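Platelet inhibitor (Ancylostoma caninum, PDB 4TPV) inhibits platelet aggregation and adhesion, possibly by binding the platelet integrins that recognise fibrinogen and collagen. Local coordinates at residues 50-55 against 121-126; 68-73 against 132-137; 13-18 against 79-84. All blocks are in the same frame, centred on the assembly; numbering follows the deposited sequence.

How the contacts relate
All three contacts belong to the CAP fold, in which helices pack against a central sheet. Contacts 1 and 2 are buried and share that sheet: contact 1 lays helix 46-56 on strand 119-127, and contact 2 adds the outermost strand 68-73 to strand 130-138, the neighbour of 119-127. The disulfide Cys122-Cys135 ties the two together. Contact 3 is a surface contact, where the starts of helices 13-34 and 80-89 meet. The chemistry follows the place: small residues let a helix lie close to the strand beside a tyrosine ring in contact 1, backbone hydrogen bonds dominate contact 2, and flexible methionines reach across a wider axis separation in contact 3. Ile80 of contact 3 also touches Val124.

Contact 1: 50-55 against 121-126; sequences EKAYKS and GCAVVD
Tyr53 OH is gripped by two groups: a water lies 2.7 Å from Tyr53 OH, and Val124 N, 3.3 Å from Tyr53 OH, donates a weak but nearly straight hydrogen bond to it, with an angle of 173° at the hydrogen. The water also donates to Val124 O, 3.0 Å from it, so the phenol reaches both the N-H and the C=O of a single strand residue, one directly and the other through the water. The ring behind this hydroxyl lies across Ala123, a pose that goes with an unusual first torsion of Tyr53 (chi1 -93°). Ala123 CB sits 3.3 Å from the centroid of the Tyr53 ring and only 11° off the ring normal, a CH-pi contact centred on the face. A methyl suits this place because the ring comes down almost onto the strand, and Ala123 CA also approaches the ring atoms. Val125 CG1 comes in obliquely to Tyr53 CE1 at 3.8 Å, the two side chains sliding past each other in opposite directions.

One residue earlier on the helix, Ala52 packs CB to CB against Ala123 at 3.8 Å, and its methyl also meets Gly121 O. With such small residues on both sides, the axes of helix 50-55 and strand 121-126 come within 6.2 Å. This is helix-on-sheet packing of the CAP fold. Farther out, Arg8 makes a cation-pi contact with Tyr53; on the strand, Cys122, whose side chain turns away from the helix, forms a disulfide with Cys135. The combination implies a tyrosine held over one face by a methyl and at its hydroxyl by polar partners: the weak bond from Val124 N and the water probably help to hold the hydroxyl in place.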
# COMPACT_ATOMS: atom_id res chain seq x y z
N GLU A 50 -7.37 -6.19 -10.21
CA GLU A 50 -8.72 -6.46 -10.69
C GLU A 50 -9.75 -6.20 -9.57
O GLU A 50 -10.81 -5.63 -9.83
CB GLU A 50 -8.85 -7.89 -11.21
CG GLU A 50 -10.30 -8.34 -11.39
CD GLU A 50 -11.03 -7.70 -12.57
OE1 GLU A 50 -10.45 -6.87 -13.29
OE2 GLU A 50 -12.21 -8.06 -12.77
N LYS A 51 -9.41 -6.56 -8.33
CA LYS A 51 -10.29 -6.27 -7.20
C LYS A 51 -10.47 -4.76 -7.05
O LYS A 51 -11.58 -4.26 -6.80
CB LYS A 51 -9.70 -6.87 -5.91
CG LYS A 51 -10.61 -6.82 -4.69
CD LYS A 51 -9.89 -7.42 -3.48
CE LYS A 51 -10.76 -7.34 -2.23
NZ LYS A 51 -9.98 -7.63 -0.99
N ALA A 52 -9.38 -4.04 -7.25
CA ALA A 52 -9.43 -2.58 -7.15
C ALA A 52 -10.32 -1.97 -8.24
O ALA A 52 -11.06 -1.03 -7.96
CB ALA A 52 -8.01 -2.00 -7.21
N TYR A 53 -10.25 -2.51 -9.47
CA TYR A 53 -11.10 -2.00 -10.55
C TYR A 53 -12.57 -2.31 -10.27
O TYR A 53 -13.43 -1.44 -10.44
CB TYR A 53 -10.67 -2.55 -11.93
CG TYR A 53 -9.71 -1.60 -12.59
CD1 TYR A 53 -10.17 -0.46 -13.24
CD2 TYR A 53 -8.35 -1.79 -12.47
CE1 TYR A 53 -9.30 0.46 -13.79
CE2 TYR A 53 -7.45 -0.87 -13.02
CZ TYR A 53 -7.94 0.25 -13.68
OH TYR A 53 -7.08 1.17 -14.23
N LYS A 54 -12.87 -3.52 -9.85
CA LYS A 54 -14.24 -3.90 -9.61
C LYS A 54 -14.85 -3.01 -8.53
O LYS A 54 -16.03 -2.66 -8.60
CB LYS A 54 -14.33 -5.38 -9.23
CG LYS A 54 -14.18 -6.33 -10.44
CD LYS A 54 -15.37 -6.21 -11.39
CE LYS A 54 -15.29 -7.18 -12.60
NZ LYS A 54 -14.33 -6.78 -13.67
N SER A 55 -14.03 -2.61 -7.57
CA SER A 55 -14.50 -1.74 -6.48
C SER A 55 -14.55 -0.28 -6.92
O SER A 55 -15.52 0.44 -6.64
CB SER A 55 -13.59 -1.87 -5.26
OG SER A 55 -14.04 -0.98 -4.25
N GLY A 121 -2.56 -3.71 -5.45
CA GLY A 121 -2.99 -3.55 -6.83
C GLY A 121 -3.87 -2.33 -6.87
O GLY A 121 -4.62 -2.10 -5.93
N CYS A 122 -3.80 -1.56 -7.95
CA CYS A 122 -4.49 -0.26 -8.00
C CYS A 122 -5.32 -0.05 -9.26
O CYS A 122 -5.18 -0.78 -10.24
CB CYS A 122 -3.47 0.87 -7.85
SG CYS A 122 -2.50 0.82 -6.32
N ALA A 123 -6.20 0.95 -9.23
CA ALA A 123 -7.14 1.22 -10.32
C ALA A 123 -7.36 2.73 -10.42
O ALA A 123 -7.34 3.44 -9.42
CB ALA A 123 -8.46 0.49 -10.07
N VAL A 124 -7.52 3.20 -11.64
CA VAL A 124 -7.77 4.61 -11.91
C VAL A 124 -9.01 4.70 -12.78
O VAL A 124 -9.04 4.12 -13.86
CB VAL A 124 -6.57 5.26 -12.60
CG1 VAL A 124 -6.88 6.71 -12.95
CG2 VAL A 124 -5.33 5.18 -11.70
N VAL A 125 -10.05 5.41 -12.31
CA VAL A 125 -11.30 5.46 -13.06
C VAL A 125 -11.88 6.87 -13.00
O VAL A 125 -11.52 7.63 -12.11
CB VAL A 125 -12.34 4.48 -12.52
CG1 VAL A 125 -11.82 3.03 -12.57
CG2 VAL A 125 -12.73 4.85 -11.12
N ASP A 126 -12.74 7.20 -13.95
CA ASP A 126 -13.46 8.47 -13.89
C ASP A 126 -14.86 8.27 -13.32
O ASP A 126 -15.60 7.41 -13.78
CB ASP A 126 -13.56 9.12 -15.27
CG ASP A 126 -14.28 10.48 -15.23
OD1 ASP A 126 -13.64 11.46 -14.79
OD2 ASP A 126 -15.46 10.57 -15.62
O HOH W 1 -8.16 2.52 -16.24

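Contact 2: 68-73 against 132-137; sequences ENVDVF and HVVCQY
Glu68 crosses Val134 and Gln136, its carboxylate OE2 3.4 Å from Val134 CG1, within an antiparallel pairing that places strand 68-73 at the margin of the CAP sheet. The extended Glu68 chain, with CG anti to the backbone N (chi1 -178°), carries OE2 to Ser55 of helix 46-56, with which it hydrogen-bonds. Asn69 forms a hydrogen-bonded pair with Cys135: Asn69 N gives a nearly straight bond to Cys135 O at 2.9 Å, and Cys135 N returns one to Asn69 O. The Asn69 amide stands at 67° to the Tyr137 ring; it is held by Asn111 and Asn108, while Tyr137 OH hydrogen-bonds to His23 NE2. Val70 and Val134, a non-hydrogen-bonded pair, lie side by side with their CG2 methyls 4.1 Å apart, branched residues well suited to strands. Asp71 and Val133 repeat the two-way backbone bonding, Asp71 N reaching Val133 O at 2.8 Å. On the face that carries Val70, Val72 meets His132, setting CG2 3.7 Å from the centroid of the imidazole and 8° off its normal. The Phe73 ring has Asp71 CG at its edge and, beside Ile80, brings CE2 within 3.8 Å of Val133 CG2.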
# COMPACT_ATOMS: atom_id res chain seq x y z
N GLU A 68 -8.87 -1.49 1.58
CA GLU A 68 -8.99 -0.59 0.45
C GLU A 68 -8.64 0.86 0.81
O GLU A 68 -9.05 1.38 1.85
CB GLU A 68 -10.39 -0.65 -0.12
CG GLU A 68 -10.58 0.22 -1.34
CD GLU A 68 -11.92 -0.01 -1.97
OE1 GLU A 68 -12.91 0.50 -1.44
OE2 GLU A 68 -11.98 -0.75 -2.98
N ASN A 69 -7.87 1.51 -0.07
CA ASN A 69 -7.65 2.96 -0.01
C ASN A 69 -8.34 3.64 -1.18
O ASN A 69 -8.34 3.10 -2.30
CB ASN A 69 -6.15 3.28 -0.05
CG ASN A 69 -5.45 3.08 1.28
OD1 ASN A 69 -6.05 2.67 2.26
ND2 ASN A 69 -4.15 3.38 1.30
N VAL A 70 -8.93 4.81 -0.95
CA VAL A 70 -9.56 5.58 -2.02
C VAL A 70 -9.08 7.01 -1.98
O VAL A 70 -8.88 7.58 -0.89
CB VAL A 70 -11.10 5.55 -1.90
CG1 VAL A 70 -11.76 6.28 -3.09
CG2 VAL A 70 -11.58 4.11 -1.82
N ASP A 71 -8.86 7.58 -3.16
CA ASP A 71 -8.62 9.01 -3.29
C ASP A 71 -9.44 9.58 -4.42
O ASP A 71 -9.65 8.90 -5.42
CB ASP A 71 -7.14 9.28 -3.52
CG ASP A 71 -6.77 10.74 -3.38
OD1 ASP A 71 -7.46 11.49 -2.65
OD2 ASP A 71 -5.77 11.14 -4.01
N VAL A 72 -9.93 10.80 -4.25
CA VAL A 72 -10.81 11.43 -5.22
C VAL A 72 -10.32 12.85 -5.50
O VAL A 72 -10.15 13.64 -4.57
CB VAL A 72 -12.28 11.49 -4.73
CG1 VAL A 72 -13.17 12.19 -5.75
CG2 VAL A 72 -12.80 10.09 -4.41
N PHE A 73 -10.12 13.20 -6.78
CA PHE A 73 -9.68 14.56 -7.13
C PHE A 73 -9.99 14.92 -8.57
O PHE A 73 -10.28 14.05 -9.39
CB PHE A 73 -8.17 14.74 -6.90
CG PHE A 73 -7.32 13.68 -7.56
CD1 PHE A 73 -6.98 13.78 -8.90
CD2 PHE A 73 -6.86 12.58 -6.84
CE1 PHE A 73 -6.19 12.80 -9.51
CE2 PHE A 73 -6.08 11.60 -7.44
CZ PHE A 73 -5.75 11.71 -8.77
N HIS A 132 -11.03 8.84 -9.55
CA HIS A 132 -10.94 8.01 -8.36
C HIS A 132 -9.75 7.09 -8.52
O HIS A 132 -9.60 6.42 -9.54
CB HIS A 132 -12.20 7.16 -8.13
CG HIS A 132 -13.41 7.94 -7.71
ND1 HIS A 132 -14.38 7.40 -6.90
CD2 HIS A 132 -13.81 9.21 -7.98
CE1 HIS A 132 -15.33 8.29 -6.69
NE2 HIS A 132 -15.01 9.40 -7.33
N VAL A 133 -8.89 7.08 -7.52
CA VAL A 133 -7.79 6.15 -7.46
C VAL A 133 -8.09 5.21 -6.32
O VAL A 133 -8.40 5.67 -5.21
CB VAL A 133 -6.45 6.86 -7.22
CG1 VAL A 133 -5.33 5.83 -7.12
CG2 VAL A 133 -6.18 7.88 -8.31
N VAL A 134 -8.00 3.91 -6.57
CA VAL A 134 -8.25 2.90 -5.53
C VAL A 134 -7.10 1.91 -5.51
O VAL A 134 -6.70 1.41 -6.56
CB VAL A 134 -9.57 2.12 -5.78
CG1 VAL A 134 -9.69 0.94 -4.83
CG2 VAL A 134 -10.78 3.05 -5.69
N CYS A 135 -6.57 1.64 -4.33
CA CYS A 135 -5.59 0.58 -4.18
C CYS A 135 -6.12 -0.44 -3.18
O CYS A 135 -6.74 -0.09 -2.17
CB CYS A 135 -4.24 1.12 -3.72
SG CYS A 135 -3.32 2.09 -4.95
N GLN A 136 -5.89 -1.71 -3.49
CA GLN A 136 -6.27 -2.82 -2.65
C GLN A 136 -5.00 -3.50 -2.17
O GLN A 136 -4.02 -3.63 -2.92
CB GLN A 136 -7.16 -3.82 -3.44
CG GLN A 136 -8.52 -3.25 -3.80
CD GLN A 136 -9.57 -3.54 -2.76
OE1 GLN A 136 -9.30 -4.20 -1.75
NE2 GLN A 136 -10.80 -3.07 -3.00
N TYR A 137 -5.00 -3.90 -0.90
CA TYR A 137 -3.82 -4.47 -0.28
C TYR A 137 -4.06 -5.89 0.21
O TYR A 137 -5.21 -6.33 0.39
CB TYR A 137 -3.36 -3.58 0.88
CG TYR A 137 -3.11 -2.15 0.43
CD1 TYR A 137 -1.89 -1.77 -0.12
CD2 TYR A 137 -4.11 -1.19 0.52
CE1 TYR A 137 -1.67 -0.45 -0.55
CE2 TYR A 137 -3.90 0.12 0.09
CZ TYR A 137 -2.67 0.49 -0.43
OH TYR A 137 -2.46 1.79 -0.85

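Contact 3: 13-18 against 79-84; sequences DDMREM and NIPLEA
A turn at the last torsion of Met15 (chi3 55°) swings its CE toward helix 80-84, where that methyl reaches Ile80 CB at 4.0 Å and Pro81 CD at 4.2 Å. Met18, by contrast, runs extended beyond CG (chi3 -172°), and it is the base and the sulfur of its side chain that touch. Met18 CB rests 3.8 Å from Pro81 CG, while Met18 SD lies 3.6 Å from Asn79 ND2, the two chains passing at a slant. The pyrrolidine ring of Pro81 therefore receives both methionines, Met15 at CD and Met18 at CG and CB. The unbranched thioether chains suit this junction: the axes of the two helical segments stay 10.0 Å apart, and long, pliable side chains can follow the outline of the proline and isoleucine opposite.

The two helices, 13-34 and 80-89, meet near their N-terminal ends in the CAP fold, their segments running in roughly the same direction at 29°. Asn79 is the N-cap of the second helix. Asn79 OD1 accepts from Leu82 N at 2.9 Å, satisfying an amide of the first helical turn that has no preceding turn to bond to. ND2 of the same amide lies beside Met18 SD. Pro81 fits the second position of the helix well, since an early helical residue does not need an N-H for an i to i-4 bond and the rigid ring offers a firm apolar surface. Phe19, further along helix 13-34, also lies on Pro81, and Leu82 touches Leu22 of that helix. Beneath the surface, Ile80 and Ala84, one turn apart, both pack on strand 130-138.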
# COMPACT_ATOMS: atom_id res chain seq x y z
N ASP A 13 1.96 -0.19 -17.25
CA ASP A 13 3.02 -0.81 -16.45
C ASP A 13 3.89 0.21 -15.73
O ASP A 13 4.32 -0.01 -14.59
CB ASP A 13 3.92 -1.70 -17.31
CG ASP A 13 3.26 -3.01 -17.67
OD1 ASP A 13 2.13 -3.25 -17.23
OD2 ASP A 13 3.90 -3.82 -18.39
N ASP A 14 4.16 1.31 -16.42
CA ASP A 14 4.91 2.43 -15.86
C ASP A 14 4.28 2.91 -14.55
O ASP A 14 4.95 3.03 -13.52
CB ASP A 14 4.97 3.57 -16.87
CG ASP A 14 6.00 4.62 -16.52
OD1 ASP A 14 7.04 4.25 -15.94
OD2 ASP A 14 5.77 5.80 -16.84
N MET A 15 2.99 3.18 -14.59
CA MET A 15 2.30 3.65 -13.40
C MET A 15 2.21 2.57 -12.31
O MET A 15 2.24 2.90 -11.13
CB MET A 15 0.90 4.13 -13.75
CG MET A 15 0.87 5.31 -14.71
SD MET A 15 -0.81 5.72 -15.21
CE MET A 15 -1.53 5.94 -13.58
N ARG A 16 2.06 1.31 -12.71
CA ARG A 16 2.03 0.22 -11.73
C ARG A 16 3.34 0.24 -10.96
O ARG A 16 3.34 0.15 -9.74
CB ARG A 16 1.80 -1.14 -12.40
CG ARG A 16 0.45 -1.26 -13.07
CD ARG A 16 0.31 -2.57 -13.82
NE ARG A 16 -1.05 -2.72 -14.31
CZ ARG A 16 -1.43 -2.60 -15.58
NH1 ARG A 16 -0.52 -2.37 -16.53
NH2 ARG A 16 -2.71 -2.74 -15.90
N GLU A 17 4.45 0.39 -11.68
CA GLU A 17 5.75 0.48 -11.05
C GLU A 17 5.86 1.72 -10.16
O GLU A 17 6.39 1.64 -9.05
CB GLU A 17 6.85 0.49 -12.13
CG GLU A 17 8.24 0.24 -11.59
CD GLU A 17 9.27 0.10 -12.70
OE1 GLU A 17 9.15 0.82 -13.72
OE2 GLU A 17 10.19 -0.74 -12.56
N MET A 18 5.32 2.85 -10.61
CA MET A 18 5.35 4.07 -9.81
C MET A 18 4.59 3.83 -8.51
O MET A 18 5.09 4.16 -7.45
CB MET A 18 4.77 5.26 -10.58
CG MET A 18 5.66 5.75 -11.71
SD MET A 18 4.75 6.91 -12.75
CE MET A 18 5.90 7.14 -14.11
N ASN A 79 1.44 13.81 -10.92
CA ASN A 79 0.92 12.66 -11.63
C ASN A 79 0.04 11.84 -10.69
O ASN A 79 -0.08 12.15 -9.50
CB ASN A 79 2.05 11.82 -12.26
CG ASN A 79 2.81 10.96 -11.26
OD1 ASN A 79 2.58 11.00 -10.05
ND2 ASN A 79 3.75 10.18 -11.77
N ILE A 80 -0.65 10.84 -11.25
CA ILE A 80 -1.68 10.15 -10.49
C ILE A 80 -1.12 9.39 -9.27
O ILE A 80 -1.63 9.56 -8.16
CB ILE A 80 -2.49 9.22 -11.42
CG1 ILE A 80 -3.28 10.10 -12.40
CG2 ILE A 80 -3.42 8.33 -10.63
CD1 ILE A 80 -4.15 9.31 -13.37
N PRO A 81 -0.05 8.59 -9.44
CA PRO A 81 0.51 7.90 -8.28
C PRO A 81 0.95 8.86 -7.16
O PRO A 81 0.67 8.59 -5.99
CB PRO A 81 1.70 7.13 -8.87
CG PRO A 81 1.33 6.91 -10.30
CD PRO A 81 0.58 8.15 -10.70
N LEU A 82 1.61 9.98 -7.49
CA LEU A 82 2.00 10.93 -6.45
C LEU A 82 0.81 11.65 -5.84
O LEU A 82 0.80 11.89 -4.63
CB LEU A 82 2.99 11.97 -6.99
CG LEU A 82 4.38 11.39 -7.26
CD1 LEU A 82 5.17 12.40 -8.07
CD2 LEU A 82 5.09 11.08 -5.92
N GLU A 83 -0.19 12.00 -6.65
CA GLU A 83 -1.37 12.71 -6.12
C GLU A 83 -2.05 11.83 -5.06
O GLU A 83 -2.33 12.31 -3.95
CB GLU A 83 -2.32 13.09 -7.27
CG GLU A 83 -3.40 14.13 -6.93
CD GLU A 83 -2.87 15.55 -6.69
OE1 GLU A 83 -1.99 16.05 -7.44
OE2 GLU A 83 -3.38 16.19 -5.75
N ALA A 84 -2.24 10.56 -5.36
CA ALA A 84 -2.84 9.64 -4.39
C ALA A 84 -1.89 9.36 -3.23
O ALA A 84 -2.30 9.43 -2.06
CB ALA A 84 -3.23 8.33 -5.07